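Local coordinates for oxalate--CoA ligase (Arabidopsis thaliana, PDB 5IE2), which belongs to the ANL superfamily of AMP-binding enzymes and binds adenosine-5'-triphosphate, at residues P85-Y90 and P211-H216; L31-L36 and S224-G229; D101-L106 and G373-P378; S24-F29 and W246-K251; L39-A44 and D152-L157. All coordinates share one frame; numbering follows the deposited sequence.

Overall arrangement
All five contacts tie together parts of the large AMP-binding region. Interaction 1 lies nearest the centre of the chain and the nucleotide: H214 belongs to the ATP pocket, and the F213 side chain is about 10 Å from bound ATP. Helix 215-227 leads from it to interaction 2, with the two centres 21 Å apart. Interactions 2 and 5 share helix 33-50 and touch, L31 CD2 lying 3.8 Å from L39 CD1. Interaction 4 reaches the same sheet as interaction 2, through the neighbouring strand 21-25, their centres 16 Å apart. Interaction 3 stands apart from interactions 2, 4 and 5, 37 Å from interaction 4 between centres, yet its D101 side chain is about 12 Å from ATP.

Interaction 1: P85-Y90 and P211-H216; sequences PLNAAY and PLFHVH
P85 O and F213 O are gripped by one water, which donates a bond of 2.8 Å to P85 O and another of 2.8 Å to F213 O. No direct hydrogen bond joins the two segments. The site illustrates how one ring can pack two type I turns together: turn N87-Y90 follows strand 82-85, and turn P211-H214 leads into helix 215-227 of this ANL-type AMP-binding enzyme. F213 CG stands between its own backbone N and carbonyl carbon (chi1 54°), which turns the ring up against N87. There N87 CA sits 3.7 Å from the F213 ring centroid and only 5° off the ring normal, a CH-pi contact over the face. The N87 amide continues toward the rim on that same side, with N87 CG 3.5 Å from F213 CZ and the amide plane turned just 18° from that of the ring. P211 CB covers the opposite face, offset toward the rim. Nearer the backbone, P85 CB packs on F213 CB at 3.9 Å.

N87 is itself held from behind, since its CB lies over the centre of the Y90 ring, which in turn stacks on Y98. An Asx turn fixes the amide: A89 N donates to N87 OD1 at 2.9 Å, from above the carbonyl plane. The turn that carries F213 also positions the N-cap residue of helix 215-227. H214 ND1 accepts from H216 N at 3.0 Å, while NE2 of that imidazole bonds to O2A of ATP.

Interaction 2: L31-L36 and S224-G229; sequences LTHARL and SSLGAG
H33 and L36, one helical turn apart on helix 33-50, both meet the C-terminal end of helix 215-227, the first with a ring and the second with a methyl. The H33 ring leans obliquely, mostly against backbone. Its CG lies anti to the carbonyl carbon (chi1 -79°), which sends the imidazole across to G229, where H33 NE2 comes to 3.2 Å from G229 C. That nitrogen is satisfied by A230 O, its hydrogen-bond partner one residue farther on. The neighbouring ring carbon, H33 CE1, approaches L226 O at 3.6 Å and also touches L226 CD2 at 4.0 Å.

The leucines are set differently. L36 and L226 cross at about a right angle and meet methyl to methyl, L36 CD2 to L226 CD2, at 4.0 Å. One methyl group, L226 CD2, therefore serves both partners and fills the angle between imidazole and leucine. A22 of strand 21-25 touches all three side chains, and helix 67-78 adds I71 against L36 and L74 against L226, so the contact is buried on the flank of the mixed sheet.

Both helix ends are capped here. At the start of helix 33-50, T32 OG1 accepts from R35 N at 3.2 Å. At the finish of helix 215-227, G229 N bonds back to L226 O at 3.1 Å, and the positive phi of G229 (77°) turns the chain toward strand 231-234. That exit is a Schellman motif, here with a histidine from another helix laid against its glycine.

Interaction 3: D101-L106 and G373-P378; sequences DSDSKL and GYKNNP
K375 sends its ammonium group to the corner where helix 92-101 ends and the chain turns toward strand 104-110, and the charged interaction there is a salt bridge to D103. K375 NZ and D103 OD2 are 2.8 Å apart, the nitrogen standing above the carboxylate plane by 39°. The lysine reaches this far because it is fully extended, with CG anti to the backbone N (chi1 176°) and every later torsion also near 180°. A cation-pi contact with F167 involves the same side chain.

Hydrogen bonds to uncharged acceptors complete the grip. K375 NZ donates to D101 O at 2.8 Å, tilted 18° from the carbonyl plane. A water accepts from K375 NZ at 2.8 Å and passes a bond of 2.9 Å to S102 O. Separately, within the 101-106 segment, S104 OG donates to S102 OG at 2.7 Å, bracing the turn.

The turn itself is a Schellman motif at the C-terminal end of the helix, with D103 as its residue of positive phi. Carbonyl oxygens gather at such an end, and the lysine collects two of them, one directly and one through water. Three oxygen partners, one of them a carboxylate, together with the negative pole of the helix, would be expected to stabilise the positive charge of K375 and to pin loop 373-378 to this corner.

Interaction 4: S24-F29 and W246-K251; sequences SVSGKF and WPDMKK
The D248 carboxylate is approached by S26 from above its plane: S26 OG donates to D248 OD1 in a short bond of 2.5 Å, standing 38° out of the plane. S26 CB lies close to the same group, 3.6 Å from D248 OD2. A second flat group, the F29 ring, sits on the far flank of the turn, where K28 CG covers one face 3.9 Å above its centre and V25 CG2 lies at the edge, in plane.

The serine hydroxyl is placed by an extended first torsion (chi1 -179°), with OG anti to the backbone N and aimed at the helix. It is doubly engaged: besides giving its hydrogen to D248, S26 OG accepts from a water at 2.7 Å. That water in turn accepts from K251 NZ at 2.8 Å, so serine, water and lysine form a chain along the side of the helix. K251 needs its full extended length to get there, and its NZ ends 4.0 Å from G27 CA.

The turn is a beta hairpin linking strands 21-25 and 29-32 of the mixed sheet, and a classic beta bulge shapes it. V25 O takes both F29 N, at 3.1 Å, and K28 N, so K28 and F29 together face V25. Helix 242-251 packs beside it, with V207 of strand 205-207 touching D248. G27, which has positive phi, bonds through its N to Y252 OH, just past the helix.

Interaction 5: L39-A44 and D152-L157; sequences LIERAA and DSATEL
E41 CG lies anti to the carbonyl carbon (chi1 -75°) and the chain bends at chi2 (-64°), which folds its carboxylate back beside its own helix and over A154. The methyl of A154 touches E41 twice: A154 CB lies 3.5 Å from E41 O and 3.7 Å from E41 OE1. One turn on, A44 CB supplies the apolar neighbour, 4.2 Å from A154 CB. No hydrogen bond crosses between the segments.

The polar end of E41 is directed to R78 of helix 67-78, since E41 OE2 forms a salt bridge with R78 NE. R78 NH1 also bonds to L157 O, so the arginine ties helix 33-50 to the 152-157 loop.

This loop, which follows a gap in the model at 147-151 and leads toward strand 164-169, runs over helix 33-50 on the outer side of the N-terminal AMP-binding region. Residues 154-156 have helical backbone angles without regular helical bonds, and the order is poor from S153 to E156. The chain is tightened by D152 O, which accepts both T155 N, at 2.9 Å, and T155 OG1, at 3.1 Å. L157 N bonds to A154 O at 2.8 Å, and S153 OG pairs with S49 OG farther along the helix.

Interaction 1: P85-Y90 and P211-H216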
# COMPACT_ATOMS: atom_id res chain seq x y z
N PRO A 85 11.82 -2.19 6.04
CA PRO A 85 11.99 -1.13 5.02
C PRO A 85 11.60 0.22 5.63
O PRO A 85 10.62 0.33 6.37
CB PRO A 85 11.04 -1.55 3.91
CG PRO A 85 10.16 -2.63 4.47
CD PRO A 85 10.75 -3.16 5.71
N LEU A 86 12.40 1.26 5.35
CA LEU A 86 12.18 2.58 5.93
C LEU A 86 12.18 3.62 4.80
O LEU A 86 12.94 3.49 3.83
CB LEU A 86 13.26 2.91 6.96
CG LEU A 86 13.27 2.00 8.21
CD1 LEU A 86 14.45 2.39 9.10
CD2 LEU A 86 11.95 2.11 8.98
N ASN A 87 11.32 4.62 4.93
CA ASN A 87 11.22 5.76 4.01
C ASN A 87 12.57 6.45 3.87
O ASN A 87 13.07 6.94 4.86
CB ASN A 87 10.17 6.75 4.59
CG ASN A 87 9.85 7.92 3.63
OD1 ASN A 87 10.59 8.19 2.69
ND2 ASN A 87 8.74 8.60 3.89
N ALA A 88 13.12 6.54 2.67
CA ALA A 88 14.44 7.13 2.50
C ALA A 88 14.46 8.61 2.88
O ALA A 88 15.54 9.18 3.09
CB ALA A 88 14.94 6.96 1.04
N ALA A 89 13.27 9.22 2.97
CA ALA A 89 13.18 10.68 3.19
C ALA A 89 13.16 11.07 4.66
O ALA A 89 13.05 12.26 5.01
CB ALA A 89 11.94 11.23 2.49
N TYR A 90 13.26 10.10 5.56
CA TYR A 90 13.29 10.39 6.99
C TYR A 90 14.48 11.28 7.38
O TYR A 90 15.56 11.19 6.77
CB TYR A 90 13.37 9.08 7.80
CG TYR A 90 12.06 8.32 7.97
CD1 TYR A 90 10.83 8.96 8.02
CD2 TYR A 90 12.06 6.92 8.07
CE1 TYR A 90 9.63 8.24 8.19
CE2 TYR A 90 10.89 6.21 8.22
CZ TYR A 90 9.68 6.87 8.30
OH TYR A 90 8.50 6.14 8.45
N PRO A 211 5.58 3.55 -3.31
CA PRO A 211 6.78 3.16 -2.52
C PRO A 211 6.76 1.73 -2.03
O PRO A 211 5.74 1.26 -1.53
CB PRO A 211 6.77 4.13 -1.31
CG PRO A 211 5.38 4.73 -1.28
CD PRO A 211 4.85 4.69 -2.70
N LEU A 212 7.88 1.02 -2.18
CA LEU A 212 7.95 -0.37 -1.73
C LEU A 212 8.19 -0.49 -0.24
O LEU A 212 8.28 -1.61 0.26
CB LEU A 212 9.04 -1.14 -2.51
CG LEU A 212 8.70 -1.23 -4.01
CD1 LEU A 212 9.90 -1.82 -4.81
CD2 LEU A 212 7.48 -2.14 -4.24
N PHE A 213 8.26 0.64 0.49
CA PHE A 213 8.34 0.57 1.96
C PHE A 213 6.94 0.64 2.63
O PHE A 213 6.84 0.69 3.86
CB PHE A 213 9.29 1.64 2.55
CG PHE A 213 8.97 3.07 2.12
CD1 PHE A 213 7.95 3.79 2.72
CD2 PHE A 213 9.71 3.67 1.12
CE1 PHE A 213 7.63 5.09 2.32
CE2 PHE A 213 9.43 5.02 0.73
CZ PHE A 213 8.38 5.71 1.32
N HIS A 214 5.86 0.64 1.83
CA HIS A 214 4.46 0.52 2.36
C HIS A 214 3.88 -0.79 1.78
O HIS A 214 4.33 -1.24 0.70
CB HIS A 214 3.61 1.76 1.98
CG HIS A 214 2.17 1.69 2.39
ND1 HIS A 214 1.20 1.00 1.66
CD2 HIS A 214 1.52 2.19 3.48
CE1 HIS A 214 0.04 1.07 2.29
NE2 HIS A 214 0.20 1.80 3.39
N VAL A 215 2.94 -1.44 2.47
CA VAL A 215 2.48 -2.77 2.01
C VAL A 215 1.73 -2.78 0.71
O VAL A 215 1.62 -3.84 0.13
CB VAL A 215 1.49 -3.48 3.00
CG1 VAL A 215 2.21 -4.10 4.17
CG2 VAL A 215 0.40 -2.51 3.43
N HIS A 216 1.14 -1.66 0.26
CA HIS A 216 0.37 -1.73 -1.00
C HIS A 216 1.32 -2.06 -2.18
O HIS A 216 1.16 -3.07 -2.89
CB HIS A 216 -0.40 -0.42 -1.22
CG HIS A 216 -1.23 -0.36 -2.48
ND1 HIS A 216 -2.18 0.63 -2.68
CD2 HIS A 216 -1.19 -1.08 -3.63
CE1 HIS A 216 -2.72 0.47 -3.88
NE2 HIS A 216 -2.12 -0.54 -4.49
O HOH W 1 8.07 1.54 6.20

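Interaction 2: L31-L36 and S224-G229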
# COMPACT_ATOMS: atom_id res chain seq x y z
N LEU A 31 15.78 -9.19 -15.30
CA LEU A 31 16.16 -10.43 -14.61
C LEU A 31 15.08 -11.48 -14.82
O LEU A 31 13.91 -11.16 -14.68
CB LEU A 31 16.33 -10.20 -13.11
CG LEU A 31 17.63 -9.49 -12.64
CD1 LEU A 31 17.84 -8.17 -13.29
CD2 LEU A 31 17.53 -9.29 -11.12
N THR A 32 15.46 -12.71 -15.11
CA THR A 32 14.50 -13.83 -15.08
C THR A 32 14.23 -14.33 -13.64
O THR A 32 14.94 -13.97 -12.71
CB THR A 32 15.01 -15.03 -15.87
OG1 THR A 32 16.21 -15.49 -15.24
CG2 THR A 32 15.28 -14.68 -17.34
N HIS A 33 13.22 -15.17 -13.47
CA HIS A 33 12.95 -15.75 -12.15
C HIS A 33 14.12 -16.59 -11.66
O HIS A 33 14.45 -16.53 -10.49
CB HIS A 33 11.64 -16.58 -12.19
CG HIS A 33 10.42 -15.70 -12.10
ND1 HIS A 33 9.95 -15.23 -10.90
CD2 HIS A 33 9.65 -15.13 -13.06
CE1 HIS A 33 8.93 -14.42 -11.11
NE2 HIS A 33 8.70 -14.37 -12.41
N ALA A 34 14.77 -17.38 -12.53
CA ALA A 34 15.90 -18.17 -12.02
C ALA A 34 17.08 -17.30 -11.61
O ALA A 34 17.77 -17.56 -10.60
CB ALA A 34 16.38 -19.26 -13.08
N ARG A 35 17.34 -16.26 -12.40
CA ARG A 35 18.45 -15.40 -12.09
C ARG A 35 18.19 -14.66 -10.76
O ARG A 35 19.08 -14.50 -9.91
CB ARG A 35 18.64 -14.40 -13.24
CG ARG A 35 19.57 -13.29 -12.89
CD ARG A 35 21.07 -13.72 -12.70
NE ARG A 35 21.89 -12.49 -12.63
CZ ARG A 35 23.15 -12.45 -12.19
NH1 ARG A 35 23.77 -13.58 -11.82
NH2 ARG A 35 23.80 -11.28 -12.14
N LEU A 36 16.97 -14.16 -10.62
CA LEU A 36 16.63 -13.39 -9.40
C LEU A 36 16.72 -14.32 -8.20
O LEU A 36 17.26 -13.96 -7.14
CB LEU A 36 15.23 -12.80 -9.58
CG LEU A 36 14.62 -12.16 -8.33
CD1 LEU A 36 15.53 -11.06 -7.83
CD2 LEU A 36 13.16 -11.64 -8.62
N SER A 224 3.18 -10.16 -5.02
CA SER A 224 2.15 -11.04 -5.60
C SER A 224 2.47 -11.34 -7.09
O SER A 224 2.16 -12.46 -7.60
CB SER A 224 0.75 -10.42 -5.49
OG SER A 224 0.43 -10.32 -4.06
N SER A 225 3.04 -10.35 -7.76
CA SER A 225 3.51 -10.59 -9.16
C SER A 225 4.56 -11.69 -9.18
O SER A 225 4.49 -12.64 -9.97
CB SER A 225 4.11 -9.32 -9.78
OG SER A 225 3.12 -8.32 -9.95
N LEU A 226 5.58 -11.55 -8.34
CA LEU A 226 6.67 -12.54 -8.35
C LEU A 226 6.12 -13.90 -7.96
O LEU A 226 6.50 -14.94 -8.51
CB LEU A 226 7.77 -12.14 -7.39
CG LEU A 226 8.52 -10.83 -7.72
CD1 LEU A 226 9.55 -10.62 -6.63
CD2 LEU A 226 9.23 -10.96 -9.10
N GLY A 227 5.19 -13.90 -7.01
CA GLY A 227 4.59 -15.17 -6.59
C GLY A 227 3.72 -15.85 -7.64
O GLY A 227 3.36 -17.03 -7.44
N ALA A 228 3.32 -15.11 -8.70
CA ALA A 228 2.60 -15.75 -9.81
C ALA A 228 3.50 -16.17 -10.98
O ALA A 228 2.97 -16.68 -12.00
CB ALA A 228 1.52 -14.77 -10.40
N GLY A 229 4.79 -15.88 -10.89
CA GLY A 229 5.72 -16.04 -12.03
C GLY A 229 5.56 -14.91 -13.05
O GLY A 229 6.04 -15.00 -14.20

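Interaction 3: D101-L106 and G373-P378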
# COMPACT_ATOMS: atom_id res chain seq x y z
N ASP A 101 13.49 1.44 17.55
CA ASP A 101 12.21 0.80 17.83
C ASP A 101 12.02 -0.58 17.18
O ASP A 101 11.34 -1.43 17.75
CB ASP A 101 11.09 1.72 17.37
CG ASP A 101 9.73 1.24 17.81
OD1 ASP A 101 9.43 1.29 19.02
OD2 ASP A 101 8.96 0.78 16.94
N SER A 102 12.60 -0.78 16.00
CA SER A 102 12.52 -2.03 15.27
C SER A 102 13.57 -3.06 15.76
O SER A 102 13.55 -4.22 15.33
CB SER A 102 12.74 -1.76 13.77
OG SER A 102 14.06 -1.24 13.57
N ASP A 103 14.47 -2.62 16.65
CA ASP A 103 15.64 -3.42 17.07
C ASP A 103 16.56 -3.86 15.91
O ASP A 103 17.17 -4.96 15.93
CB ASP A 103 15.19 -4.65 17.86
CG ASP A 103 14.59 -4.26 19.19
OD1 ASP A 103 15.32 -3.58 19.95
OD2 ASP A 103 13.42 -4.62 19.47
N SER A 104 16.67 -2.99 14.91
CA SER A 104 17.54 -3.26 13.78
C SER A 104 18.99 -3.55 14.21
O SER A 104 19.54 -2.84 15.04
CB SER A 104 17.50 -2.06 12.80
OG SER A 104 16.24 -2.06 12.14
N LYS A 105 19.59 -4.57 13.60
CA LYS A 105 20.97 -4.98 13.87
C LYS A 105 21.89 -4.66 12.69
O LYS A 105 23.10 -4.80 12.78
CB LYS A 105 21.05 -6.49 14.16
CG LYS A 105 20.85 -6.82 15.65
CD LYS A 105 20.27 -8.22 15.88
CE LYS A 105 19.82 -8.39 17.36
NZ LYS A 105 20.80 -7.80 18.33
N LEU A 106 21.31 -4.27 11.57
CA LEU A 106 22.07 -3.97 10.34
C LEU A 106 21.24 -2.98 9.49
O LEU A 106 20.01 -3.10 9.43
CB LEU A 106 22.35 -5.28 9.55
CG LEU A 106 22.93 -5.15 8.14
CD1 LEU A 106 24.34 -4.57 8.19
CD2 LEU A 106 22.89 -6.48 7.36
N GLY A 373 -0.13 -9.55 16.38
CA GLY A 373 -0.23 -8.50 17.38
C GLY A 373 0.82 -7.40 17.23
O GLY A 373 1.90 -7.62 16.69
N TYR A 374 0.48 -6.22 17.71
CA TYR A 374 1.43 -5.10 17.69
C TYR A 374 2.61 -5.40 18.56
O TYR A 374 2.48 -6.11 19.54
CB TYR A 374 0.76 -3.82 18.18
CG TYR A 374 -0.40 -3.36 17.32
CD1 TYR A 374 -0.18 -2.84 16.04
CD2 TYR A 374 -1.70 -3.41 17.81
CE1 TYR A 374 -1.27 -2.41 15.24
CE2 TYR A 374 -2.79 -2.97 17.04
CZ TYR A 374 -2.56 -2.48 15.77
OH TYR A 374 -3.63 -2.08 15.02
N LYS A 375 3.77 -4.84 18.21
CA LYS A 375 4.98 -5.02 19.00
C LYS A 375 4.95 -4.13 20.24
O LYS A 375 4.72 -2.93 20.13
CB LYS A 375 6.20 -4.69 18.15
CG LYS A 375 7.51 -4.76 18.91
CD LYS A 375 8.67 -4.34 18.05
CE LYS A 375 9.96 -4.70 18.77
NZ LYS A 375 11.12 -4.26 17.98
N ASN A 376 5.15 -4.73 21.40
CA ASN A 376 5.25 -3.95 22.65
C ASN A 376 4.08 -2.98 22.80
O ASN A 376 4.28 -1.75 22.86
CB ASN A 376 6.56 -3.15 22.69
CG ASN A 376 7.77 -4.03 22.83
OD1 ASN A 376 7.68 -5.18 23.29
ND2 ASN A 376 8.93 -3.50 22.43
N ASN A 377 2.87 -3.51 22.76
CA ASN A 377 1.70 -2.68 23.00
C ASN A 377 0.58 -3.57 23.48
O ASN A 377 -0.42 -3.79 22.79
CB ASN A 377 1.30 -1.86 21.77
CG ASN A 377 0.30 -0.77 22.11
OD1 ASN A 377 -0.43 -0.88 23.12
ND2 ASN A 377 0.27 0.29 21.32
N PRO A 378 0.75 -4.09 24.71
CA PRO A 378 -0.19 -5.06 25.26
C PRO A 378 -1.60 -4.51 25.26
O PRO A 378 -2.55 -5.29 25.08
CB PRO A 378 0.33 -5.29 26.69
CG PRO A 378 1.25 -4.14 26.97
CD PRO A 378 1.83 -3.74 25.66
O HOH W 2 11.19 -5.84 15.66

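Interaction 4: S24-F29 and W246-K251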
# COMPACT_ATOMS: atom_id res chain seq x y z
N SER A 24 12.43 -6.03 -14.02
CA SER A 24 13.15 -5.13 -14.92
C SER A 24 13.29 -3.80 -14.25
O SER A 24 12.49 -3.44 -13.36
CB SER A 24 12.41 -4.93 -16.26
OG SER A 24 12.35 -6.14 -16.97
N VAL A 25 14.37 -3.10 -14.60
CA VAL A 25 14.52 -1.68 -14.29
C VAL A 25 14.51 -1.02 -15.65
O VAL A 25 15.32 -1.40 -16.51
CB VAL A 25 15.82 -1.39 -13.53
CG1 VAL A 25 16.05 0.14 -13.43
CG2 VAL A 25 15.81 -2.08 -12.16
N SER A 26 13.53 -0.15 -15.88
CA SER A 26 13.30 0.43 -17.21
C SER A 26 14.63 0.94 -17.83
O SER A 26 15.35 1.75 -17.23
CB SER A 26 12.30 1.59 -17.16
OG SER A 26 12.09 2.13 -18.47
N GLY A 27 14.93 0.42 -19.00
CA GLY A 27 16.09 0.84 -19.80
C GLY A 27 17.38 0.18 -19.39
O GLY A 27 18.43 0.44 -20.00
N LYS A 28 17.37 -0.68 -18.38
CA LYS A 28 18.63 -1.14 -17.80
C LYS A 28 18.70 -2.64 -17.52
O LYS A 28 19.54 -3.33 -18.09
CB LYS A 28 18.93 -0.38 -16.52
CG LYS A 28 20.34 -0.66 -15.97
CD LYS A 28 20.72 0.38 -14.89
CE LYS A 28 22.01 0.05 -14.12
NZ LYS A 28 23.26 0.01 -14.94
N PHE A 29 17.90 -3.13 -16.57
CA PHE A 29 18.02 -4.54 -16.14
C PHE A 29 16.83 -5.37 -16.57
O PHE A 29 15.73 -4.83 -16.62
CB PHE A 29 18.12 -4.64 -14.60
CG PHE A 29 19.43 -4.16 -14.01
CD1 PHE A 29 20.63 -4.71 -14.44
CD2 PHE A 29 19.45 -3.20 -13.05
CE1 PHE A 29 21.86 -4.28 -13.88
CE2 PHE A 29 20.68 -2.78 -12.47
CZ PHE A 29 21.87 -3.33 -12.90
N TRP A 246 3.37 5.54 -18.94
CA TRP A 246 2.80 4.79 -20.04
C TRP A 246 3.87 4.28 -20.99
O TRP A 246 3.71 3.19 -21.50
CB TRP A 246 1.76 5.61 -20.81
CG TRP A 246 0.44 5.73 -19.98
CD1 TRP A 246 -0.08 6.86 -19.43
CD2 TRP A 246 -0.44 4.66 -19.62
NE1 TRP A 246 -1.24 6.58 -18.75
CE2 TRP A 246 -1.48 5.23 -18.84
CE3 TRP A 246 -0.47 3.28 -19.90
CZ2 TRP A 246 -2.55 4.46 -18.35
CZ3 TRP A 246 -1.51 2.51 -19.38
CH2 TRP A 246 -2.55 3.11 -18.62
N PRO A 247 4.94 5.06 -21.23
CA PRO A 247 6.01 4.41 -22.04
C PRO A 247 6.55 3.11 -21.43
O PRO A 247 6.81 2.15 -22.19
CB PRO A 247 7.08 5.49 -22.10
CG PRO A 247 6.27 6.77 -22.15
CD PRO A 247 5.15 6.53 -21.16
N ASP A 248 6.72 3.08 -20.11
CA ASP A 248 7.15 1.84 -19.44
C ASP A 248 6.09 0.75 -19.51
O ASP A 248 6.43 -0.43 -19.72
CB ASP A 248 7.50 2.11 -17.97
CG ASP A 248 8.89 2.75 -17.80
OD1 ASP A 248 9.68 2.77 -18.78
OD2 ASP A 248 9.19 3.24 -16.68
N MET A 249 4.82 1.12 -19.32
CA MET A 249 3.74 0.13 -19.37
C MET A 249 3.71 -0.51 -20.76
O MET A 249 3.45 -1.71 -20.88
CB MET A 249 2.38 0.76 -19.06
CG MET A 249 2.23 1.26 -17.61
SD MET A 249 1.83 -0.11 -16.43
CE MET A 249 0.08 -0.43 -16.88
N LYS A 250 3.90 0.31 -21.81
CA LYS A 250 3.89 -0.27 -23.16
C LYS A 250 5.10 -1.14 -23.41
O LYS A 250 4.98 -2.29 -23.85
CB LYS A 250 3.83 0.82 -24.25
CG LYS A 250 2.56 1.56 -24.26
CD LYS A 250 2.72 2.68 -25.33
CE LYS A 250 1.95 3.90 -24.97
NZ LYS A 250 1.86 4.80 -26.18
N LYS A 251 6.28 -0.58 -23.14
CA LYS A 251 7.51 -1.23 -23.53
C LYS A 251 7.67 -2.60 -22.84
O LYS A 251 8.21 -3.52 -23.40
CB LYS A 251 8.70 -0.36 -23.15
CG LYS A 251 10.06 -0.99 -23.41
CD LYS A 251 11.17 0.05 -23.14
CE LYS A 251 12.56 -0.61 -23.26
NZ LYS A 251 13.71 0.32 -22.95
O HOH W 3 13.01 2.29 -21.04

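Interaction 5: L39-A44 and D152-L157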
# COMPACT_ATOMS: atom_id res chain seq x y z
N LEU A 39 20.33 -14.78 -7.28
CA LEU A 39 20.94 -13.56 -6.74
C LEU A 39 20.51 -13.45 -5.25
O LEU A 39 21.29 -13.05 -4.38
CB LEU A 39 20.46 -12.32 -7.49
CG LEU A 39 21.16 -12.18 -8.83
CD1 LEU A 39 20.48 -11.11 -9.66
CD2 LEU A 39 22.62 -11.79 -8.55
N ILE A 40 19.26 -13.80 -5.02
CA ILE A 40 18.72 -13.75 -3.65
C ILE A 40 19.41 -14.82 -2.77
O ILE A 40 19.86 -14.52 -1.66
CB ILE A 40 17.19 -13.97 -3.66
CG1 ILE A 40 16.45 -12.79 -4.31
CG2 ILE A 40 16.66 -14.17 -2.22
CD1 ILE A 40 15.01 -13.19 -4.77
N GLU A 41 19.54 -16.04 -3.28
CA GLU A 41 20.15 -17.12 -2.48
C GLU A 41 21.58 -16.74 -2.10
O GLU A 41 22.06 -16.99 -0.98
CB GLU A 41 20.25 -18.47 -3.25
CG GLU A 41 18.99 -19.23 -3.41
CD GLU A 41 18.41 -19.71 -2.06
OE1 GLU A 41 19.10 -20.39 -1.28
OE2 GLU A 41 17.25 -19.35 -1.82
N ARG A 42 22.30 -16.19 -3.08
CA ARG A 42 23.71 -15.86 -2.84
C ARG A 42 23.87 -14.70 -1.87
O ARG A 42 24.75 -14.70 -0.97
CB ARG A 42 24.43 -15.54 -4.16
CG ARG A 42 24.50 -16.84 -4.99
CD ARG A 42 24.92 -16.56 -6.48
NE ARG A 42 24.60 -17.67 -7.41
CZ ARG A 42 24.64 -17.54 -8.74
NH1 ARG A 42 25.00 -16.37 -9.25
NH2 ARG A 42 24.32 -18.55 -9.56
N ALA A 43 23.00 -13.70 -2.02
CA ALA A 43 23.02 -12.60 -1.09
C ALA A 43 22.65 -13.05 0.33
O ALA A 43 23.22 -12.56 1.30
CB ALA A 43 22.04 -11.41 -1.58
N ALA A 44 21.69 -13.96 0.46
CA ALA A 44 21.27 -14.45 1.78
C ALA A 44 22.46 -15.19 2.40
O ALA A 44 22.72 -15.08 3.59
CB ALA A 44 20.05 -15.39 1.66
N ASP A 152 26.24 -20.99 -0.77
CA ASP A 152 26.32 -22.10 0.15
C ASP A 152 25.39 -21.97 1.35
O ASP A 152 24.39 -22.65 1.43
CB ASP A 152 27.78 -22.33 0.58
CG ASP A 152 28.50 -21.05 0.96
OD1 ASP A 152 27.90 -19.97 0.87
OD2 ASP A 152 29.69 -21.14 1.35
N SER A 153 25.74 -21.10 2.29
CA SER A 153 25.19 -21.15 3.64
C SER A 153 23.70 -20.85 3.74
O SER A 153 23.17 -20.81 4.82
CB SER A 153 25.95 -20.19 4.55
OG SER A 153 25.65 -18.86 4.26
N ALA A 154 23.05 -20.63 2.61
CA ALA A 154 21.64 -20.39 2.59
C ALA A 154 20.92 -21.70 2.36
O ALA A 154 19.85 -21.90 2.86
CB ALA A 154 21.26 -19.39 1.49
N THR A 155 21.51 -22.55 1.56
CA THR A 155 20.86 -23.79 1.10
C THR A 155 20.20 -24.54 2.25
O THR A 155 19.02 -24.87 2.19
CB THR A 155 21.86 -24.74 0.41
OG1 THR A 155 22.52 -24.05 -0.66
CG2 THR A 155 21.12 -25.95 -0.14
N GLU A 156 21.02 -24.79 3.28
CA GLU A 156 20.65 -25.40 4.56
C GLU A 156 19.41 -24.80 5.23
O GLU A 156 18.62 -25.51 5.84
CB GLU A 156 21.84 -25.26 5.51
CG GLU A 156 21.85 -26.22 6.67
CD GLU A 156 23.05 -26.01 7.59
OE1 GLU A 156 23.75 -24.98 7.42
OE2 GLU A 156 23.28 -26.87 8.46
N LEU A 157 19.27 -23.48 5.14
CA LEU A 157 18.23 -22.71 5.81
C LEU A 157 16.83 -23.20 5.53
O LEU A 157 16.45 -23.34 4.36
CB LEU A 157 18.32 -21.25 5.38
CG LEU A 157 19.55 -20.53 5.90
CD1 LEU A 157 19.50 -19.12 5.43
CD2 LEU A 157 19.59 -20.62 7.40